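Local coordinates for protein nucleoside-diphosphate sugar epimerase (SulA family) (Corynebacterium glutamicum, PDB 3OH8) that probably acts as an NAD(P)-dependent isomerase on nucleotide sugars or related substrates, as a member of the epimerase/dehydratase family, though its exact reaction is not established, at residues Arg28-Phe33 against Ser309-Met314; Leu133-Arg138 against Leu345-Tyr350; Ile266-Ser271 against Arg414-Ala419; Ser335-Ile340 against Thr430-Ala435. All blocks are in the same frame, centred on the assembly; numbering follows the deposited sequence.

In the fold
From the N terminus, a domain of seven antiparallel strands and a long helix, resembling the helix-grip fold, comes first. Its early segment 28-33 is held by interaction 1 against the loop that follows strand 298-308 of the Rossmann-like sheet. Interaction 2 starts within that span, on helix 119-139, and closes beyond it on helix 342-354, so the two loops cross; both tie the N-terminal domain to the epimerase domain. Interaction 3 opens before interactions 1 and 2 close and joins strand 265-267 to strand 412-415. Interaction 4 begins after interaction 1 has closed, crosses interactions 2 and 3, and sets helix 432-440 on strand 336-341. I340 packs against I348, linking interaction 4 to interaction 2.

Interaction 1 of 4, residues Arg28-Phe33 against Ser309-Met314; sequences RLTPPF and SGRGGM
P32 and R311 form the body of this contact, the arginine reaching across the proline to the backbone beyond. The tight part lies at P32 and G310. Having no side chain, G310 lets the backbones approach until the two CA atoms are 4.7 Å apart, and P32 CB rests 3.8 Å from G310 CA. Proline suits the spot as a compact, rigid block; its other neighbours include Y124 and E439. The ST turn on the opposing loop holds R311 in place, R311 N donating to S309 OG at 3.0 Å. R311 then swings out with CG between its backbone N and carbonyl carbon, and a bend at chi3 (65°) lays one guanidinium face over P32 CA, which is 3.5 Å from R311 NH2. From there NH2 donates to T30 O at 2.8 Å; the bond is bent (133°), lying near the guanidinium plane but well above the carbonyl plane of T30. The looser side is watery. One water accepts from R311 NH1 and probably donates to T30 O, while a second accepts from R311 NH2 and probably donates to P31 O, both near the edge of the guanidinium. Arginine, long and with several N-H groups, suits this partly exposed side. The arrangement is that of a domain interface: the loop after a Rossmann-sheet strand meets the loop following helix 25-29 of the N-terminal domain.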
loop_
_atom_site.group_PDB
_atom_site.type_symbol
_atom_site.label_atom_id
_atom_site.label_comp_id
_atom_site.label_asym_id
_atom_site.label_seq_id
_atom_site.Cartn_x
_atom_site.Cartn_y
_atom_site.Cartn_z
ATOM N N ARG A 28 -2.814 -7.206 -1.071
ATOM C CA ARG A 28 -2.008 -6.363 -1.966
ATOM C C ARG A 28 -2.654 -6.199 -3.339
ATOM O O ARG A 28 -2.657 -5.104 -3.896
ATOM C CB ARG A 28 -0.571 -6.904 -2.117
ATOM C CG ARG A 28 0.258 -6.976 -0.827
ATOM C CD ARG A 28 0.462 -5.599 -0.193
ATOM N NE ARG A 28 1.336 -4.753 -1.000
ATOM C CZ ARG A 28 1.575 -3.465 -0.756
ATOM N NH1 ARG A 28 0.995 -2.863 0.281
ATOM N NH2 ARG A 28 2.403 -2.777 -1.547
ATOM N N LEU A 29 -3.218 -7.274 -3.890
ATOM C CA LEU A 29 -3.770 -7.207 -5.249
ATOM C C LEU A 29 -5.262 -6.836 -5.328
ATOM O O LEU A 29 -5.819 -6.702 -6.421
ATOM C CB LEU A 29 -3.506 -8.525 -6.005
ATOM C CG LEU A 29 -2.044 -8.955 -6.069
ATOM C CD1 LEU A 29 -1.866 -10.133 -7.070
ATOM C CD2 LEU A 29 -1.148 -7.766 -6.445
ATOM N N THR A 30 -5.909 -6.670 -4.181
ATOM C CA THR A 30 -7.302 -6.230 -4.165
ATOM C C THR A 30 -7.365 -4.750 -4.558
ATOM O O THR A 30 -6.716 -3.918 -3.940
ATOM C CB THR A 30 -7.955 -6.428 -2.769
ATOM O OG1 THR A 30 -7.989 -7.823 -2.451
ATOM C CG2 THR A 30 -9.385 -5.894 -2.759
ATOM N N PRO A 31 -8.136 -4.420 -5.606
ATOM C CA PRO A 31 -8.195 -3.031 -6.081
ATOM C C PRO A 31 -8.801 -2.086 -5.027
ATOM O O PRO A 31 -9.874 -2.360 -4.484
ATOM C CB PRO A 31 -9.117 -3.114 -7.310
ATOM C CG PRO A 31 -9.073 -4.548 -7.737
ATOM C CD PRO A 31 -8.890 -5.347 -6.474
ATOM N N PRO A 32 -8.117 -0.969 -4.745
ATOM C CA PRO A 32 -8.625 -0.024 -3.740
ATOM C C PRO A 32 -9.896 0.665 -4.210
ATOM O O PRO A 32 -10.627 1.196 -3.380
ATOM C CB PRO A 32 -7.503 1.026 -3.630
ATOM C CG PRO A 32 -6.323 0.451 -4.337
ATOM C CD PRO A 32 -6.833 -0.545 -5.320
ATOM N N PHE A 33 -10.155 0.654 -5.516
ATOM C CA PHE A 33 -11.258 1.422 -6.074
ATOM C C PHE A 33 -12.497 0.558 -6.227
ATOM O O PHE A 33 -13.478 0.947 -6.863
ATOM C CB PHE A 33 -10.854 2.020 -7.419
ATOM C CG PHE A 33 -10.138 1.045 -8.325
ATOM C CD1 PHE A 33 -8.753 0.966 -8.325
ATOM C CD2 PHE A 33 -10.857 0.201 -9.172
ATOM C CE1 PHE A 33 -8.087 0.075 -9.155
ATOM C CE2 PHE A 33 -10.201 -0.701 -10.000
ATOM C CZ PHE A 33 -8.814 -0.764 -9.996
ATOM N N SER A 309 -4.935 7.217 -1.420
ATOM C CA SER A 309 -5.397 5.836 -1.516
ATOM C C SER A 309 -6.804 5.812 -2.079
ATOM O O SER A 309 -7.633 6.665 -1.741
ATOM C CB SER A 309 -5.385 5.169 -0.139
ATOM O OG SER A 309 -6.165 3.985 -0.144
ATOM N N GLY A 310 -7.082 4.826 -2.923
ATOM C CA GLY A 310 -8.418 4.667 -3.463
ATOM C C GLY A 310 -9.413 4.219 -2.406
ATOM O O GLY A 310 -10.615 4.408 -2.558
ATOM N N ARG A 311 -8.936 3.620 -1.323
ATOM C CA ARG A 311 -9.888 3.040 -0.382
ATOM C C ARG A 311 -10.136 3.838 0.897
ATOM O O ARG A 311 -10.932 3.425 1.733
ATOM C CB ARG A 311 -9.560 1.578 -0.054
ATOM C CG ARG A 311 -8.172 1.318 0.458
ATOM C CD ARG A 311 -8.064 -0.104 1.019
ATOM N NE ARG A 311 -8.251 -1.141 0.003
ATOM C CZ ARG A 311 -7.269 -1.653 -0.733
ATOM N NH1 ARG A 311 -6.029 -1.206 -0.583
ATOM N NH2 ARG A 311 -7.523 -2.613 -1.621
ATOM N N GLY A 312 -9.489 4.984 1.054
ATOM C CA GLY A 312 -9.714 5.744 2.268
ATOM C C GLY A 312 -8.897 7.001 2.273
ATOM O O GLY A 312 -8.153 7.251 1.338
ATOM N N GLY A 313 -9.032 7.800 3.326
ATOM C CA GLY A 313 -8.249 9.011 3.432
ATOM C C GLY A 313 -8.794 10.097 2.535
ATOM O O GLY A 313 -9.955 10.035 2.123
HETATM N N MSE A 314 -7.954 11.077 2.211
HETATM C CA MSE A 314 -8.411 12.259 1.486
HETATM C C MSE A 314 -8.756 12.048 0.009
HETATM O O MSE A 314 -9.587 12.773 -0.533
HETATM C CB MSE A 314 -7.392 13.399 1.609
HETATM C CG MSE A 314 -7.278 14.016 2.994
HETATM SE SE MSE A 314 -8.841 14.571 3.734
HETATM C CE MSE A 314 -8.879 13.485 5.131
HETATM O O HOH W 1 -4.391 -3.063 -2.302
HETATM O O HOH W 2 -10.471 -2.545 -1.799
#

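Interaction 2 of 4, residues Leu133-Arg138 against Leu345-Tyr350; sequences LKFLSR and LTDIYY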
loop_
_atom_site.group_PDB
_atom_site.type_symbol
_atom_site.label_atom_id
_atom_site.label_comp_id
_atom_site.label_asym_id
_atom_site.label_seq_id
_atom_site.Cartn_x
_atom_site.Cartn_y
_atom_site.Cartn_z
ATOM N N LEU A 133 7.113 -6.554 -6.436
ATOM C CA LEU A 133 8.276 -7.405 -6.603
ATOM C C LEU A 133 9.532 -6.580 -6.894
ATOM O O LEU A 133 10.598 -6.866 -6.366
ATOM C CB LEU A 133 8.024 -8.429 -7.713
ATOM C CG LEU A 133 6.999 -9.518 -7.349
ATOM C CD1 LEU A 133 6.649 -10.326 -8.584
ATOM C CD2 LEU A 133 7.519 -10.439 -6.226
ATOM N N LYS A 134 9.412 -5.558 -7.734
ATOM C CA LYS A 134 10.558 -4.670 -7.980
ATOM C C LYS A 134 11.024 -4.009 -6.691
ATOM O O LYS A 134 12.232 -3.910 -6.427
ATOM C CB LYS A 134 10.236 -3.625 -9.042
ATOM C CG LYS A 134 10.273 -4.182 -10.466
ATOM C CD LYS A 134 9.961 -3.106 -11.507
ATOM C CE LYS A 134 10.153 -3.672 -12.920
ATOM N NZ LYS A 134 9.613 -2.780 -13.988
ATOM N N PHE A 135 10.065 -3.558 -5.884
ATOM C CA PHE A 135 10.410 -2.936 -4.616
ATOM C C PHE A 135 11.175 -3.911 -3.738
ATOM O O PHE A 135 12.188 -3.548 -3.136
ATOM C CB PHE A 135 9.177 -2.469 -3.823
ATOM C CG PHE A 135 9.514 -2.120 -2.389
ATOM C CD1 PHE A 135 10.146 -0.920 -2.092
ATOM C CD2 PHE A 135 9.286 -3.018 -1.366
ATOM C CE1 PHE A 135 10.508 -0.606 -0.791
ATOM C CE2 PHE A 135 9.644 -2.714 -0.059
ATOM C CZ PHE A 135 10.254 -1.502 0.228
ATOM N N LEU A 136 10.668 -5.135 -3.620
ATOM C CA LEU A 136 11.353 -6.126 -2.785
ATOM C C LEU A 136 12.773 -6.373 -3.296
ATOM O O LEU A 136 13.694 -6.576 -2.510
ATOM C CB LEU A 136 10.567 -7.437 -2.729
ATOM C CG LEU A 136 9.202 -7.349 -2.022
ATOM C CD1 LEU A 136 8.399 -8.601 -2.325
ATOM C CD2 LEU A 136 9.361 -7.155 -0.516
ATOM N N SER A 137 12.937 -6.355 -4.616
ATOM C CA SER A 137 14.234 -6.612 -5.243
ATOM C C SER A 137 15.237 -5.490 -4.926
ATOM O O SER A 137 16.356 -5.757 -4.473
ATOM C CB SER A 137 14.058 -6.744 -6.756
ATOM O OG SER A 137 15.303 -6.944 -7.405
ATOM N N ARG A 138 14.831 -4.238 -5.150
ATOM C CA ARG A 138 15.656 -3.084 -4.776
ATOM C C ARG A 138 16.021 -3.147 -3.301
ATOM O O ARG A 138 17.158 -2.871 -2.906
ATOM C CB ARG A 138 14.905 -1.767 -5.013
ATOM C CG ARG A 138 14.588 -1.477 -6.462
ATOM C CD ARG A 138 14.101 -0.038 -6.645
ATOM N NE ARG A 138 12.846 0.291 -5.947
ATOM C CZ ARG A 138 11.640 0.123 -6.476
ATOM N NH1 ARG A 138 11.504 -0.427 -7.683
ATOM N NH2 ARG A 138 10.562 0.477 -5.796
ATOM N N LEU A 345 4.376 5.404 0.388
ATOM C CA LEU A 345 4.465 5.599 1.828
ATOM C C LEU A 345 4.822 4.286 2.532
ATOM O O LEU A 345 5.758 4.256 3.342
ATOM C CB LEU A 345 3.174 6.193 2.391
ATOM C CG LEU A 345 3.116 6.392 3.915
ATOM C CD1 LEU A 345 4.252 7.283 4.382
ATOM C CD2 LEU A 345 1.768 6.999 4.335
ATOM N N THR A 346 4.106 3.201 2.220
ATOM C CA THR A 346 4.476 1.915 2.803
ATOM C C THR A 346 5.894 1.483 2.383
ATOM O O THR A 346 6.639 0.956 3.213
ATOM C CB THR A 346 3.423 0.792 2.561
ATOM O OG1 THR A 346 3.295 0.521 1.160
ATOM C CG2 THR A 346 2.058 1.217 3.115
ATOM N N ASP A 347 6.269 1.708 1.119
ATOM C CA ASP A 347 7.650 1.439 0.690
ATOM C C ASP A 347 8.643 2.108 1.633
ATOM O O ASP A 347 9.663 1.522 2.012
ATOM C CB ASP A 347 7.905 1.928 -0.735
ATOM C CG ASP A 347 7.383 0.962 -1.797
ATOM O OD1 ASP A 347 6.776 -0.077 -1.444
ATOM O OD2 ASP A 347 7.583 1.253 -2.992
ATOM N N ILE A 348 8.348 3.357 1.999
ATOM C CA ILE A 348 9.255 4.122 2.855
ATOM C C ILE A 348 9.305 3.524 4.256
ATOM O O ILE A 348 10.381 3.382 4.835
ATOM C CB ILE A 348 8.877 5.619 2.860
ATOM C CG1 ILE A 348 9.231 6.225 1.493
ATOM C CG2 ILE A 348 9.620 6.361 3.951
ATOM C CD1 ILE A 348 8.549 7.567 1.199
ATOM N N TYR A 349 8.154 3.145 4.797
ATOM C CA TYR A 349 8.154 2.461 6.091
ATOM C C TYR A 349 8.951 1.164 6.028
ATOM O O TYR A 349 9.784 0.876 6.895
ATOM C CB TYR A 349 6.718 2.168 6.552
ATOM C CG TYR A 349 6.120 3.320 7.351
ATOM C CD1 TYR A 349 6.451 3.506 8.688
ATOM C CD2 TYR A 349 5.209 4.202 6.768
ATOM C CE1 TYR A 349 5.899 4.565 9.431
ATOM C CE2 TYR A 349 4.659 5.254 7.494
ATOM C CZ TYR A 349 5.016 5.435 8.820
ATOM O OH TYR A 349 4.465 6.480 9.540
ATOM N N TYR A 350 8.665 0.379 4.996
ATOM C CA TYR A 350 9.288 -0.928 4.811
ATOM C C TYR A 350 10.795 -0.743 4.718
ATOM O O TYR A 350 11.553 -1.392 5.441
ATOM C CB TYR A 350 8.700 -1.570 3.550
ATOM C CG TYR A 350 8.983 -3.042 3.342
ATOM C CD1 TYR A 350 10.272 -3.541 3.399
ATOM C CD2 TYR A 350 7.947 -3.926 3.035
ATOM C CE1 TYR A 350 10.527 -4.904 3.177
ATOM C CE2 TYR A 350 8.186 -5.275 2.812
ATOM C CZ TYR A 350 9.480 -5.756 2.883
ATOM O OH TYR A 350 9.712 -7.098 2.662
HETATM O O HOH W 3 10.005 2.288 -3.491
#
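F135 and Y350 both carry CG opposite the backbone N (chi1 167° and -167°), which throws the two rings into the gap between their helices. D347, with CG beside its own N, folds its carboxylate onto the phenyl ring. F135 is thus used twice, by a face and by an edge. It presents one face to D347, whose carboxylate lies almost parallel to it (planes 11° apart), with D347 CG 3.4 Å from F135 CD1. The edge of the same ring points into the face of Y350, a T-shaped pair with centroids 5.0 Å apart and F135 CE2 3.5 Å from Y350 CG. Farther along, the L136 side chain crosses the tyrosine at about a right angle, CD2 lying 3.7 Å from Y350 CZ. Bulky rings suit these places because the helix segments, inclined by a modest angle, stay 11.5 Å apart. R138 NH2 stops 4.2 Å from D347 OD2, and a water bridges them, accepting from the arginine and donating to OD2 at 2.7 Å. R428 also makes a salt bridge to OD2, and Q166 hydrogen-bonds OD1. A carboxylate over an aromatic pi face is expected to be unfavourable by itself, so the donors around D347 probably offset the cost and favour its ionised form.

Interaction 3 of 4, residues Ile266-Ser271 against Arg414-Ala419; sequences ILTEES and RTAPAA
L267 and T415 form a single sound parallel bridge between two weakly bonded strand ends, and the backbone supplies its bonds. L267 N donates to R414 O at 2.9 Å, and L267 O in turn accepts from A416 N at 2.7 Å in a nearly straight bond (176°). L267 thus uses both its N-H and its carbonyl on residues either side of T415, the signature of parallel pairing. L267 and T415 send their side chains to the same face of the ribbon, where the T415 hydroxyl finds S338.

This two-stranded parallel sheet joins strand 265-267 of the epimerase domain to strand 412-415 of the DUF1731 region, which a backbone bond between Q413 and W336 also links to strand 336-341; just beyond it, the first segment turns back and the second enters helix 418-422. The turn, type I from T268 to S271, is closed by S271 N donating to T268 O and braced by S271 OG, which accepts from T268 N at 2.8 Å.

Carboxylate bonding comes next. Bent at chi2 (85°), E269 curls back to the helix start, where OE1 accepts from A419 N at 3.1 Å from above the carboxylate plane. A second, weak bond runs from A419 N to OE2, which also accepts from the backbone N of N363. A glutamate suits this place, since a negative group would be welcome near a helix N terminus.

Packing contacts fill the rest. The aliphatic I266 CG1 lies over one flat face of the R414 guanidinium, 3.8 Å from R414 NE; the extended arginine passes its NH1 on to D264 O. Alanines allow close approach: A416 CB meets I266 CG2 at 4.0 Å, and A418 CB is pressed to 3.4 Å from T268 CG2.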
loop_
_atom_site.group_PDB
_atom_site.type_symbol
_atom_site.label_atom_id
_atom_site.label_comp_id
_atom_site.label_asym_id
_atom_site.label_seq_id
_atom_site.Cartn_x
_atom_site.Cartn_y
_atom_site.Cartn_z
ATOM N N ILE A 266 10.890 25.704 0.076
ATOM C CA ILE A 266 11.040 24.278 -0.153
ATOM C C ILE A 266 11.449 23.640 1.162
ATOM O O ILE A 266 12.480 23.986 1.729
ATOM C CB ILE A 266 12.107 23.992 -1.218
ATOM C CG1 ILE A 266 11.605 24.432 -2.599
ATOM C CG2 ILE A 266 12.469 22.521 -1.229
ATOM C CD1 ILE A 266 12.629 24.271 -3.703
ATOM N N LEU A 267 10.629 22.724 1.659
ATOM C CA LEU A 267 10.869 22.126 2.972
ATOM C C LEU A 267 11.636 20.809 2.879
ATOM O O LEU A 267 11.197 19.854 2.232
ATOM C CB LEU A 267 9.539 21.923 3.713
ATOM C CG LEU A 267 8.717 23.211 3.854
ATOM C CD1 LEU A 267 7.256 22.896 4.191
ATOM C CD2 LEU A 267 9.348 24.133 4.907
ATOM N N THR A 268 12.778 20.773 3.552
ATOM C CA THR A 268 13.664 19.618 3.566
ATOM C C THR A 268 13.812 19.166 5.010
ATOM O O THR A 268 13.427 19.883 5.921
ATOM C CB THR A 268 15.053 20.016 3.019
ATOM O OG1 THR A 268 14.966 20.200 1.598
ATOM C CG2 THR A 268 16.087 18.960 3.318
ATOM N N GLU A 269 14.388 17.993 5.237
ATOM C CA GLU A 269 14.600 17.553 6.608
ATOM C C GLU A 269 15.554 18.496 7.348
ATOM O O GLU A 269 15.732 18.386 8.563
ATOM C CB GLU A 269 15.093 16.105 6.646
ATOM C CG GLU A 269 14.079 15.082 6.064
ATOM C CD GLU A 269 14.161 14.929 4.546
ATOM O OE1 GLU A 269 14.960 15.643 3.901
ATOM O OE2 GLU A 269 13.429 14.081 3.990
ATOM N N GLU A 270 16.155 19.425 6.609
ATOM C CA GLU A 270 17.030 20.442 7.195
ATOM C C GLU A 270 16.251 21.664 7.655
ATOM O O GLU A 270 16.753 22.463 8.445
ATOM C CB GLU A 270 18.058 20.932 6.171
ATOM C CG GLU A 270 18.867 19.857 5.522
ATOM C CD GLU A 270 20.061 19.477 6.343
ATOM O OE1 GLU A 270 21.194 19.702 5.863
ATOM O OE2 GLU A 270 19.867 18.958 7.465
ATOM N N SER A 271 15.041 21.833 7.133
ATOM C CA SER A 271 14.257 23.020 7.445
ATOM C C SER A 271 13.801 23.022 8.900
ATOM O O SER A 271 13.520 21.966 9.479
ATOM C CB SER A 271 13.046 23.106 6.529
ATOM O OG SER A 271 13.446 23.010 5.178
ATOM N N ARG A 414 5.471 22.973 0.747
ATOM C CA ARG A 414 6.218 22.632 -0.450
ATOM C C ARG A 414 7.358 21.690 -0.077
ATOM O O ARG A 414 8.534 22.048 -0.185
ATOM C CB ARG A 414 6.743 23.893 -1.136
ATOM C CG ARG A 414 7.307 23.663 -2.535
ATOM C CD ARG A 414 7.878 24.955 -3.116
ATOM N NE ARG A 414 8.327 24.774 -4.491
ATOM C CZ ARG A 414 8.850 25.738 -5.245
ATOM N NH1 ARG A 414 8.989 26.966 -4.757
ATOM N NH2 ARG A 414 9.233 25.466 -6.489
ATOM N N THR A 415 6.994 20.482 0.355
ATOM C CA THR A 415 7.957 19.551 0.917
ATOM C C THR A 415 8.761 18.823 -0.173
ATOM O O THR A 415 8.236 18.482 -1.242
ATOM C CB THR A 415 7.262 18.518 1.834
ATOM O OG1 THR A 415 6.183 19.139 2.552
ATOM C CG2 THR A 415 8.253 17.949 2.834
ATOM N N ALA A 416 10.040 18.602 0.098
ATOM C CA ALA A 416 10.876 17.757 -0.756
ATOM C C ALA A 416 11.383 16.553 0.044
ATOM O O ALA A 416 11.746 16.688 1.220
ATOM C CB ALA A 416 12.058 18.559 -1.342
ATOM N N PRO A 417 11.374 15.368 -0.583
ATOM C CA PRO A 417 11.957 14.168 0.030
ATOM C C PRO A 417 13.472 14.168 -0.163
ATOM O O PRO A 417 14.031 13.286 -0.816
ATOM C CB PRO A 417 11.294 13.027 -0.743
ATOM C CG PRO A 417 11.043 13.619 -2.127
ATOM C CD PRO A 417 10.810 15.108 -1.922
ATOM N N ALA A 418 14.134 15.171 0.402
ATOM C CA ALA A 418 15.563 15.369 0.155
ATOM C C ALA A 418 16.413 14.197 0.640
ATOM O O ALA A 418 17.331 13.751 -0.053
ATOM C CB ALA A 418 16.043 16.677 0.802
ATOM N N ALA A 419 16.101 13.705 1.834
ATOM C CA ALA A 419 16.865 12.624 2.431
ATOM C C ALA A 419 16.765 11.346 1.579
ATOM O O ALA A 419 17.755 10.630 1.386
ATOM C CB ALA A 419 16.382 12.376 3.846
#

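Interaction 4 of 4, residues Ser335-Ile340 against Thr430-Ala435; sequences SWFSWI and TDIGAA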
loop_
_atom_site.group_PDB
_atom_site.type_symbol
_atom_site.label_atom_id
_atom_site.label_comp_id
_atom_site.label_asym_id
_atom_site.label_seq_id
_atom_site.Cartn_x
_atom_site.Cartn_y
_atom_site.Cartn_z
ATOM N N SER A 335 -1.744 27.308 -3.021
ATOM C CA SER A 335 -1.408 26.457 -1.878
ATOM C C SER A 335 -0.737 25.168 -2.331
ATOM O O SER A 335 -1.236 24.495 -3.235
ATOM C CB SER A 335 -2.666 26.119 -1.073
ATOM O OG SER A 335 -3.039 27.216 -0.261
ATOM N N TRP A 336 0.382 24.821 -1.701
ATOM C CA TRP A 336 1.138 23.630 -2.087
ATOM C C TRP A 336 0.600 22.393 -1.385
ATOM O O TRP A 336 0.527 22.336 -0.157
ATOM C CB TRP A 336 2.634 23.799 -1.785
ATOM C CG TRP A 336 3.367 24.748 -2.693
ATOM C CD1 TRP A 336 3.724 26.043 -2.416
ATOM C CD2 TRP A 336 3.845 24.478 -4.016
ATOM N NE1 TRP A 336 4.399 26.584 -3.480
ATOM C CE2 TRP A 336 4.477 25.654 -4.480
ATOM C CE3 TRP A 336 3.789 23.363 -4.857
ATOM C CZ2 TRP A 336 5.058 25.741 -5.743
ATOM C CZ3 TRP A 336 4.365 23.453 -6.118
ATOM C CH2 TRP A 336 4.992 24.632 -6.546
ATOM N N PHE A 337 0.220 21.404 -2.187
ATOM C CA PHE A 337 -0.360 20.168 -1.698
ATOM C C PHE A 337 0.758 19.130 -1.605
ATOM O O PHE A 337 1.309 18.710 -2.613
ATOM C CB PHE A 337 -1.461 19.704 -2.663
ATOM C CG PHE A 337 -2.176 18.460 -2.228
ATOM C CD1 PHE A 337 -2.778 18.388 -0.987
ATOM C CD2 PHE A 337 -2.259 17.362 -3.075
ATOM C CE1 PHE A 337 -3.443 17.242 -0.588
ATOM C CE2 PHE A 337 -2.922 16.212 -2.685
ATOM C CZ PHE A 337 -3.516 16.149 -1.438
ATOM N N SER A 338 1.101 18.752 -0.380
ATOM C CA SER A 338 2.185 17.812 -0.118
ATOM C C SER A 338 1.606 16.391 -0.001
ATOM O O SER A 338 0.971 16.040 1.005
ATOM C CB SER A 338 2.911 18.232 1.161
ATOM O OG SER A 338 3.842 17.262 1.589
ATOM N N TRP A 339 1.810 15.590 -1.048
ATOM C CA TRP A 339 1.100 14.318 -1.212
ATOM C C TRP A 339 2.082 13.175 -1.400
ATOM O O TRP A 339 3.220 13.390 -1.793
ATOM C CB TRP A 339 0.207 14.373 -2.450
ATOM C CG TRP A 339 1.007 14.494 -3.707
ATOM C CD1 TRP A 339 1.476 15.646 -4.268
ATOM C CD2 TRP A 339 1.461 13.424 -4.553
ATOM N NE1 TRP A 339 2.195 15.362 -5.408
ATOM C CE2 TRP A 339 2.195 14.003 -5.612
ATOM C CE3 TRP A 339 1.320 12.033 -4.520
ATOM C CZ2 TRP A 339 2.790 13.242 -6.629
ATOM C CZ3 TRP A 339 1.907 11.271 -5.534
ATOM C CH2 TRP A 339 2.630 11.882 -6.573
ATOM N N ILE A 340 1.623 11.956 -1.132
ATOM C CA ILE A 340 2.389 10.763 -1.482
ATOM C C ILE A 340 1.423 9.610 -1.807
ATOM O O ILE A 340 0.374 9.473 -1.178
ATOM C CB ILE A 340 3.362 10.362 -0.341
ATOM C CG1 ILE A 340 4.236 9.176 -0.785
ATOM C CG2 ILE A 340 2.581 10.072 0.961
ATOM C CD1 ILE A 340 5.416 8.872 0.137
ATOM N N THR A 430 6.067 9.351 -9.113
ATOM C CA THR A 430 6.632 10.681 -8.927
ATOM C C THR A 430 5.601 11.757 -9.291
ATOM O O THR A 430 5.682 12.895 -8.824
ATOM C CB THR A 430 7.918 10.865 -9.772
ATOM O OG1 THR A 430 7.633 10.550 -11.135
ATOM C CG2 THR A 430 9.021 9.929 -9.291
ATOM N N ASP A 431 4.627 11.393 -10.121
ATOM C CA ASP A 431 3.635 12.356 -10.597
ATOM C C ASP A 431 2.241 12.016 -10.094
ATOM O O ASP A 431 1.799 10.873 -10.190
ATOM C CB ASP A 431 3.625 12.406 -12.126
ATOM C CG ASP A 431 5.017 12.495 -12.710
ATOM O OD1 ASP A 431 5.807 13.344 -12.237
ATOM O OD2 ASP A 431 5.320 11.710 -13.639
ATOM N N ILE A 432 1.542 13.021 -9.584
ATOM C CA ILE A 432 0.266 12.782 -8.929
ATOM C C ILE A 432 -0.803 12.196 -9.859
ATOM O O ILE A 432 -1.627 11.389 -9.432
ATOM C CB ILE A 432 -0.262 14.064 -8.254
ATOM C CG1 ILE A 432 -1.395 13.715 -7.288
ATOM C CG2 ILE A 432 -0.686 15.085 -9.304
ATOM C CD1 ILE A 432 -1.774 14.845 -6.359
ATOM N N GLY A 433 -0.781 12.602 -11.125
ATOM C CA GLY A 433 -1.647 12.015 -12.132
ATOM C C GLY A 433 -1.461 10.513 -12.228
ATOM O O GLY A 433 -2.429 9.763 -12.290
ATOM N N ALA A 434 -0.216 10.063 -12.225
ATOM C CA ALA A 434 0.055 8.629 -12.271
ATOM C C ALA A 434 -0.354 7.906 -10.981
ATOM O O ALA A 434 -0.809 6.769 -11.032
ATOM C CB ALA A 434 1.521 8.369 -12.586
ATOM N N ALA A 435 -0.179 8.556 -9.830
ATOM C CA ALA A 435 -0.598 7.964 -8.559
ATOM C C ALA A 435 -2.113 7.803 -8.516
ATOM O O ALA A 435 -2.635 6.769 -8.090
ATOM C CB ALA A 435 -0.134 8.830 -7.389
#
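T430 O sits at the edge of the W339 indole, 3.6 Å from CZ2, and accepts a hydrogen bond from N368 ND2. The backbone carbonyl of that same asparagine takes the indole N-H of W339, so N368 ties the tryptophan to the turn entering the helix and would help fix the rotation of the ring.

W339 is the broad floor of the contact. With CG between its backbone N and carbonyl carbon (chi1 65°), the indole extends beneath the first turn of helix 432-440. I432 lies across one face: its CB stands 3.8 Å from the centroid of the six-membered ring, 24° off the normal, a CH-pi contact. CG1, placed opposite the backbone N of I432, carries CD1 on over the five-membered ring, 3.9 Å from W339 CG. A branched aliphatic chain thus spans both rings of the indole, which a flat, wide tryptophan is well made to offer.

The arrangement is helix-on-sheet packing, joining the DUF1731 region to strand 336-341, which pairs with strand 298-308 of the Rossmann-like sheet. F337 and W339, two residues apart, face the helix together; I432 and A435, three apart, answer from one side of it.

A435 is small enough for the helix to ride low over the indole, its CB 3.7 Å from W339 CZ3. The first turn is closed by A435 N donating to D431 O. F337 meets I432 more lightly, offering its ring edge, with CE2 4.1 Å from I432 CD1. L308 and I378 also touch I432, continuing the hydrophobic layer, while M375 lies against F337.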